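Long-range contacts in tRNA modification GTPase mnmE (Chlorobium tepidum, PDB 3GEE), which probably takes part, as a potassium-dependent GTPase, in adding a carboxymethylaminomethyl group to the wobble uridine (U34) of certain tRNAs: residues P14-A20 with I32-A38; G39-A44 with Q95-F99. All coordinates share one frame; numbering follows the deposited sequence.

Contact 1: P14-A20 with I32-A38; sequences PGHPIAA and IVRISGA. With FON (N-{[4-({[(6R)-2-amino-5-formyl-4-oxo-1,4,5,6,7,8-hexahydropteridin-6-yl]methyl}amino)phenyl]carbonyl}-L-glutamic acid), chain C.
I18 and S36 share a two-way backbone exchange, the signature of an antiparallel hydrogen-bonded pair: I18 N donates to S36 O at 2.8 Å, and S36 N returns a bond to I18 O at 2.9 Å. One end of the ladder is extended by A38 N, which reaches G15 O at 2.9 Å with an almost straight N-H...O (172°). Toward the other end R34 N donates to A20 O at 2.9 Å, while the reverse bond from A20 N is weak. G37 has no side chain, so the backbone at H16 and P17 can pass close by it. The S36 hydroxyl is held outside the pair, by E94 and T92. Packing is modest: A19 CB meets the CG2 branch of I35 on one face, in a layer continued by helix 105-117, and P14 CG rests on A38 CB. From the face carrying I18 and S36, the R34 chain kinks twice along its length, bringing NH2 to O4 of the folinic acid (3.1 Å, weak), as F128 forms a cation-pi contact with the arginine. The beta hairpin of strands 18-21 and 30-36 thus carries R34 to the folate site.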
loop_
_atom_site.group_PDB
_atom_site.type_symbol
_atom_site.label_atom_id
_atom_site.label_comp_id
_atom_site.label_asym_id
_atom_site.label_seq_id
_atom_site.Cartn_x
_atom_site.Cartn_y
_atom_site.Cartn_z
ATOM N N PRO A 14 -23.536 19.260 -3.124
ATOM C CA PRO A 14 -22.520 18.252 -3.429
ATOM C C PRO A 14 -21.534 18.738 -4.489
ATOM O O PRO A 14 -21.891 19.570 -5.328
ATOM C CB PRO A 14 -23.339 17.079 -3.966
ATOM C CG PRO A 14 -24.556 17.697 -4.533
ATOM C CD PRO A 14 -24.839 18.936 -3.733
ATOM N N GLY A 15 -20.304 18.224 -4.445
ATOM C CA GLY A 15 -19.277 18.591 -5.423
ATOM C C GLY A 15 -19.316 17.704 -6.652
ATOM O O GLY A 15 -20.148 16.796 -6.742
ATOM N N HIS A 16 -18.420 17.963 -7.601
ATOM C CA HIS A 16 -18.249 17.080 -8.753
ATOM C C HIS A 16 -17.917 15.662 -8.272
ATOM O O HIS A 16 -17.144 15.496 -7.325
ATOM C CB HIS A 16 -17.133 17.598 -9.666
ATOM C CG HIS A 16 -17.149 17.004 -11.041
ATOM N ND1 HIS A 16 -16.887 15.672 -11.283
ATOM C CD2 HIS A 16 -17.397 17.563 -12.250
ATOM C CE1 HIS A 16 -16.982 15.435 -12.578
ATOM N NE2 HIS A 16 -17.287 16.566 -13.188
ATOM N N PRO A 17 -18.518 14.631 -8.900
ATOM C CA PRO A 17 -18.106 13.278 -8.527
ATOM C C PRO A 17 -16.614 13.093 -8.772
ATOM O O PRO A 17 -16.111 13.424 -9.850
ATOM C CB PRO A 17 -18.930 12.376 -9.455
ATOM C CG PRO A 17 -19.395 13.275 -10.556
ATOM C CD PRO A 17 -19.568 14.620 -9.932
ATOM N N ILE A 18 -15.912 12.610 -7.754
ATOM C CA ILE A 18 -14.478 12.395 -7.839
ATOM C C ILE A 18 -14.150 10.989 -7.378
ATOM O O ILE A 18 -14.822 10.455 -6.494
ATOM C CB ILE A 18 -13.681 13.420 -6.999
ATOM C CG1 ILE A 18 -14.186 13.452 -5.554
ATOM C CG2 ILE A 18 -13.755 14.802 -7.628
ATOM C CD1 ILE A 18 -13.391 14.352 -4.641
ATOM N N ALA A 19 -13.123 10.396 -7.984
ATOM C CA ALA A 19 -12.677 9.046 -7.642
ATOM C C ALA A 19 -11.184 9.050 -7.320
ATOM O O ALA A 19 -10.451 9.927 -7.786
ATOM C CB ALA A 19 -12.967 8.094 -8.788
ATOM N N ALA A 20 -10.746 8.068 -6.530
ATOM C CA ALA A 20 -9.354 7.933 -6.121
ATOM C C ALA A 20 -9.085 6.581 -5.473
ATOM O O ALA A 20 -9.940 6.035 -4.773
ATOM C CB ALA A 20 -8.982 9.034 -5.160
ATOM N N ILE A 32 -9.004 -0.130 -1.821
ATOM C CA ILE A 32 -10.244 0.638 -1.801
ATOM C C ILE A 32 -10.201 1.775 -2.824
ATOM O O ILE A 32 -9.379 2.691 -2.709
ATOM C CB ILE A 32 -10.494 1.279 -0.413
ATOM C CG1 ILE A 32 -10.575 0.222 0.683
ATOM C CG2 ILE A 32 -11.755 2.146 -0.430
ATOM C CD1 ILE A 32 -10.359 0.796 2.070
ATOM N N VAL A 33 -11.078 1.721 -3.820
ATOM C CA VAL A 33 -11.338 2.891 -4.652
ATOM C C VAL A 33 -12.537 3.599 -4.037
ATOM O O VAL A 33 -13.595 2.975 -3.856
ATOM C CB VAL A 33 -11.641 2.523 -6.120
ATOM C CG1 VAL A 33 -12.043 3.764 -6.902
ATOM C CG2 VAL A 33 -10.431 1.856 -6.775
ATOM N N ARG A 34 -12.382 4.880 -3.690
ATOM C CA ARG A 34 -13.501 5.628 -3.095
ATOM C C ARG A 34 -13.960 6.820 -3.926
ATOM O O ARG A 34 -13.168 7.693 -4.276
ATOM C CB ARG A 34 -13.247 6.009 -1.622
ATOM C CG ARG A 34 -12.056 6.899 -1.356
ATOM C CD ARG A 34 -12.429 8.041 -0.416
ATOM N NE ARG A 34 -12.420 7.702 1.007
ATOM C CZ ARG A 34 -11.750 8.387 1.934
ATOM N NH1 ARG A 34 -11.018 9.444 1.607
ATOM N NH2 ARG A 34 -11.814 8.015 3.200
ATOM N N ILE A 35 -15.248 6.835 -4.257
ATOM C CA ILE A 35 -15.826 7.918 -5.051
ATOM C C ILE A 35 -16.850 8.714 -4.246
ATOM O O ILE A 35 -17.520 8.163 -3.377
ATOM C CB ILE A 35 -16.419 7.402 -6.377
ATOM C CG1 ILE A 35 -17.792 6.769 -6.171
ATOM C CG2 ILE A 35 -15.486 6.380 -6.994
ATOM C CD1 ILE A 35 -18.586 6.570 -7.475
ATOM N N SER A 36 -16.947 10.012 -4.527
ATOM C CA SER A 36 -17.796 10.909 -3.751
ATOM C C SER A 36 -18.304 12.064 -4.599
ATOM O O SER A 36 -17.675 12.439 -5.585
ATOM C CB SER A 36 -17.039 11.452 -2.536
ATOM O OG SER A 36 -17.846 12.341 -1.778
ATOM N N GLY A 37 -19.450 12.620 -4.216
ATOM C CA GLY A 37 -20.020 13.754 -4.930
ATOM C C GLY A 37 -21.395 13.525 -5.522
ATOM O O GLY A 37 -22.019 12.491 -5.303
ATOM N N ALA A 38 -21.849 14.506 -6.291
ATOM C CA ALA A 38 -23.202 14.535 -6.818
ATOM C C ALA A 38 -23.559 13.332 -7.684
ATOM O O ALA A 38 -22.977 13.131 -8.748
ATOM C CB ALA A 38 -23.424 15.826 -7.592
HETATM N N1 FON C . -13.504 3.573 6.594
HETATM C C2 FON C . -14.226 3.718 5.465
HETATM N NA2 FON C . -14.726 2.609 4.860
HETATM N N3 FON C . -14.470 4.936 4.912
HETATM C C4 FON C . -14.007 6.083 5.455
HETATM O O4 FON C . -14.269 7.169 4.895
HETATM C C4A FON C . -13.188 5.977 6.699
HETATM N N5 FON C . -12.625 7.005 7.462
HETATM C C6 FON C . -12.772 6.727 8.902
HETATM C C7 FON C . -11.738 5.629 9.121
HETATM N N8 FON C . -12.233 4.474 8.384
HETATM C C8A FON C . -12.972 4.620 7.245
HETATM C C9 FON C . -12.593 7.924 9.840
HETATM N N10 FON C . -13.417 9.062 9.460
HETATM C C11 FON C . -17.560 9.372 9.032
HETATM C C12 FON C . -16.854 10.161 9.938
HETATM C C13 FON C . -15.472 10.042 10.069
HETATM C C14 FON C . -14.771 9.114 9.304
HETATM C C15 FON C . -15.477 8.329 8.380
HETATM C C16 FON C . -16.863 8.447 8.247
HETATM C C FON C . -19.055 9.549 8.931
HETATM O O FON C . -19.711 8.794 8.229
HETATM N N FON C . -19.608 10.561 9.613
HETATM C CA FON C . -20.906 10.579 10.281
HETATM C CB FON C . -20.966 9.596 11.456
HETATM C CG FON C . -22.376 9.371 12.011
HETATM C CD FON C . -22.580 7.929 12.436
HETATM O OE1 FON C . -22.832 7.076 11.552
HETATM O OE2 FON C . -22.495 7.634 13.654
HETATM C CT FON C . -21.199 11.975 10.765
HETATM O O1 FON C . -22.335 12.467 10.565
HETATM O O2 FON C . -20.286 12.598 11.354
HETATM C CP1 FON C . -12.054 8.010 6.950
HETATM O O3 FON C . -10.870 8.222 7.151
#

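Contact 2: G39-A44 with Q95-F99; sequences GVLDLA and QMVEF. With FON (N-{[4-({[(6R)-2-amino-5-formyl-4-oxo-1,4,5,6,7,8-hexahydropteridin-6-yl]methyl}amino)phenyl]carbonyl}-L-glutamic acid), chain C.
Q95 reaches across to L41, the two side chains crossing at about a right angle, and the glutamine can be followed outward from the loop just before strand 96-102. Its CB points toward helix 40-47, and with CG anti to the backbone N (chi1 -168°) the chain stays extended in that direction. CG is the first atom to touch, lying 3.5 Å from L41 CG. The amide carbon CD then rests on the same leucine, near CG and CD1. At the tip OE1 also lies against L41, and near G39 CA (3.7 Å) at the N-cap position, while NE2 passes 3.8 Å from L41 CD1. Two residues on, V97 sends CG1 into the helix, where it meets V40 CG1 at 3.5 Å and A44 CB at 3.8 Å. Its other branch, CG2, lies over one face of the F99 ring, offset toward the rim. A44 CB approaches that ring differently, at the edge near its plane, 3.8 Å from F99 CZ. E98 takes no part in the helix contact; its OE1 accepts a bond from NA2 of the folinic acid at 2.6 Å, with OE2 beside N3. Van der Waals packing, largely apolar, thus joins helix to strand, the amide of Q95 lying against L41, whereas on the opposite face of the strand the carboxylate of E98 takes up the folinic acid.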
loop_
_atom_site.group_PDB
_atom_site.type_symbol
_atom_site.label_atom_id
_atom_site.label_comp_id
_atom_site.label_asym_id
_atom_site.label_seq_id
_atom_site.Cartn_x
_atom_site.Cartn_y
_atom_site.Cartn_z
ATOM N N GLY A 39 -24.521 12.539 -7.216
ATOM C CA GLY A 39 -25.106 11.458 -8.013
ATOM C C GLY A 39 -24.200 10.255 -8.136
ATOM O O GLY A 39 -24.305 9.461 -9.072
ATOM N N VAL A 40 -23.314 10.119 -7.163
ATOM C CA VAL A 40 -22.284 9.103 -7.189
ATOM C C VAL A 40 -22.820 7.663 -7.245
ATOM O O VAL A 40 -22.330 6.845 -8.026
ATOM C CB VAL A 40 -21.247 9.382 -6.072
ATOM C CG1 VAL A 40 -21.010 8.192 -5.170
ATOM C CG2 VAL A 40 -19.967 9.899 -6.699
ATOM N N LEU A 41 -23.842 7.351 -6.455
ATOM C CA LEU A 41 -24.350 5.979 -6.461
ATOM C C LEU A 41 -25.253 5.646 -7.656
ATOM O O LEU A 41 -25.503 4.474 -7.941
ATOM C CB LEU A 41 -24.960 5.573 -5.110
ATOM C CG LEU A 41 -25.666 6.619 -4.262
ATOM C CD1 LEU A 41 -26.984 7.010 -4.924
ATOM C CD2 LEU A 41 -25.904 6.120 -2.848
ATOM N N ASP A 42 -25.714 6.672 -8.367
ATOM C CA ASP A 42 -26.320 6.459 -9.682
ATOM C C ASP A 42 -25.251 6.083 -10.696
ATOM O O ASP A 42 -25.479 5.234 -11.555
ATOM C CB ASP A 42 -27.078 7.695 -10.163
ATOM C CG ASP A 42 -28.395 7.882 -9.442
ATOM O OD1 ASP A 42 -29.450 7.612 -10.053
ATOM O OD2 ASP A 42 -28.370 8.281 -8.255
ATOM N N LEU A 43 -24.089 6.724 -10.583
ATOM C CA LEU A 43 -22.937 6.417 -11.423
ATOM C C LEU A 43 -22.462 5.005 -11.134
ATOM O O LEU A 43 -22.251 4.213 -12.051
ATOM C CB LEU A 43 -21.810 7.425 -11.174
ATOM C CG LEU A 43 -21.628 8.656 -12.076
ATOM C CD1 LEU A 43 -22.923 9.226 -12.631
ATOM C CD2 LEU A 43 -20.859 9.722 -11.329
ATOM N N ALA A 44 -22.324 4.690 -9.849
ATOM C CA ALA A 44 -21.918 3.359 -9.413
ATOM C C ALA A 44 -22.790 2.296 -10.051
ATOM O O ALA A 44 -22.297 1.259 -10.484
ATOM C CB ALA A 44 -21.991 3.257 -7.907
ATOM N N GLN A 95 -22.729 12.182 -0.733
ATOM C CA GLN A 95 -23.005 10.858 -1.244
ATOM C C GLN A 95 -21.722 10.174 -1.697
ATOM O O GLN A 95 -21.019 10.664 -2.585
ATOM C CB GLN A 95 -23.976 10.980 -2.411
ATOM C CG GLN A 95 -24.568 9.681 -2.870
ATOM C CD GLN A 95 -25.887 9.891 -3.566
ATOM O OE1 GLN A 95 -25.961 9.875 -4.798
ATOM N NE2 GLN A 95 -26.946 10.108 -2.782
ATOM N N MET A 96 -21.414 9.038 -1.092
ATOM C CA MET A 96 -20.274 8.268 -1.554
ATOM C C MET A 96 -20.468 6.770 -1.492
ATOM O O MET A 96 -21.179 6.252 -0.628
ATOM C CB MET A 96 -18.979 8.691 -0.844
ATOM C CG MET A 96 -19.045 8.843 0.660
ATOM S SD MET A 96 -17.582 9.735 1.245
ATOM C CE MET A 96 -16.311 8.466 1.119
ATOM N N VAL A 97 -19.843 6.088 -2.447
ATOM C CA VAL A 97 -19.691 4.640 -2.393
ATOM C C VAL A 97 -18.206 4.316 -2.390
ATOM O O VAL A 97 -17.410 5.062 -2.959
ATOM C CB VAL A 97 -20.464 3.915 -3.527
ATOM C CG1 VAL A 97 -20.434 4.715 -4.801
ATOM C CG2 VAL A 97 -19.935 2.509 -3.752
ATOM N N GLU A 98 -17.842 3.235 -1.704
ATOM C CA GLU A 98 -16.455 2.795 -1.589
ATOM C C GLU A 98 -16.330 1.341 -2.016
ATOM O O GLU A 98 -16.746 0.420 -1.293
ATOM C CB GLU A 98 -15.950 2.929 -0.153
ATOM C CG GLU A 98 -15.833 4.342 0.367
ATOM C CD GLU A 98 -15.276 4.396 1.778
ATOM O OE1 GLU A 98 -15.171 3.325 2.422
ATOM O OE2 GLU A 98 -14.942 5.514 2.240
ATOM N N PHE A 99 -15.757 1.130 -3.194
ATOM C CA PHE A 99 -15.485 -0.213 -3.660
ATOM C C PHE A 99 -14.194 -0.693 -3.022
ATOM O O PHE A 99 -13.164 -0.030 -3.126
ATOM C CB PHE A 99 -15.358 -0.223 -5.176
ATOM C CG PHE A 99 -16.580 0.259 -5.881
ATOM C CD1 PHE A 99 -17.628 -0.615 -6.158
ATOM C CD2 PHE A 99 -16.696 1.586 -6.260
ATOM C CE1 PHE A 99 -18.768 -0.177 -6.808
ATOM C CE2 PHE A 99 -17.839 2.035 -6.907
ATOM C CZ PHE A 99 -18.872 1.149 -7.184
HETATM N N1 FON C . -13.504 3.573 6.594
HETATM C C2 FON C . -14.226 3.718 5.465
HETATM N NA2 FON C . -14.726 2.609 4.860
HETATM N N3 FON C . -14.470 4.936 4.912
HETATM C C4 FON C . -14.007 6.083 5.455
HETATM O O4 FON C . -14.269 7.169 4.895
HETATM C C4A FON C . -13.188 5.977 6.699
HETATM N N5 FON C . -12.625 7.005 7.462
HETATM C C6 FON C . -12.772 6.727 8.902
HETATM C C7 FON C . -11.738 5.629 9.121
HETATM N N8 FON C . -12.233 4.474 8.384
HETATM C C8A FON C . -12.972 4.620 7.245
HETATM C C9 FON C . -12.593 7.924 9.840
HETATM N N10 FON C . -13.417 9.062 9.460
HETATM C C11 FON C . -17.560 9.372 9.032
HETATM C C12 FON C . -16.854 10.161 9.938
HETATM C C13 FON C . -15.472 10.042 10.069
HETATM C C14 FON C . -14.771 9.114 9.304
HETATM C C15 FON C . -15.477 8.329 8.380
HETATM C C16 FON C . -16.863 8.447 8.247
HETATM C C FON C . -19.055 9.549 8.931
HETATM O O FON C . -19.711 8.794 8.229
HETATM N N FON C . -19.608 10.561 9.613
HETATM C CA FON C . -20.906 10.579 10.281
HETATM C CB FON C . -20.966 9.596 11.456
HETATM C CG FON C . -22.376 9.371 12.011
HETATM C CD FON C . -22.580 7.929 12.436
HETATM O OE1 FON C . -22.832 7.076 11.552
HETATM O OE2 FON C . -22.495 7.634 13.654
HETATM C CT FON C . -21.199 11.975 10.765
HETATM O O1 FON C . -22.335 12.467 10.565
HETATM O O2 FON C . -20.286 12.598 11.354
HETATM C CP1 FON C . -12.054 8.010 6.950
HETATM O O3 FON C . -10.870 8.222 7.151
#

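Overall arrangement
Contact 1 closes before contact 2 opens, and A38 runs straight into G39, so strand 30-36 leads directly into helix 40-47. The centres of the two contacts lie about 7 Å apart, on the same side of the chain's centre. Both belong to the mixed sheet of the N-terminal TrmE domain, in which strand 30-36 lies between 18-21 and 96-102; backbone bonds V33 N to F99 O and G37 N to Q95 O probably stitch the two contacts together. I35 packs against V40 on the helix side. Across the sheet, each contact lends one polar side chain to the same folinic acid, which H52 and T100 of the second subunit also bind, tying the folate site to the dimer.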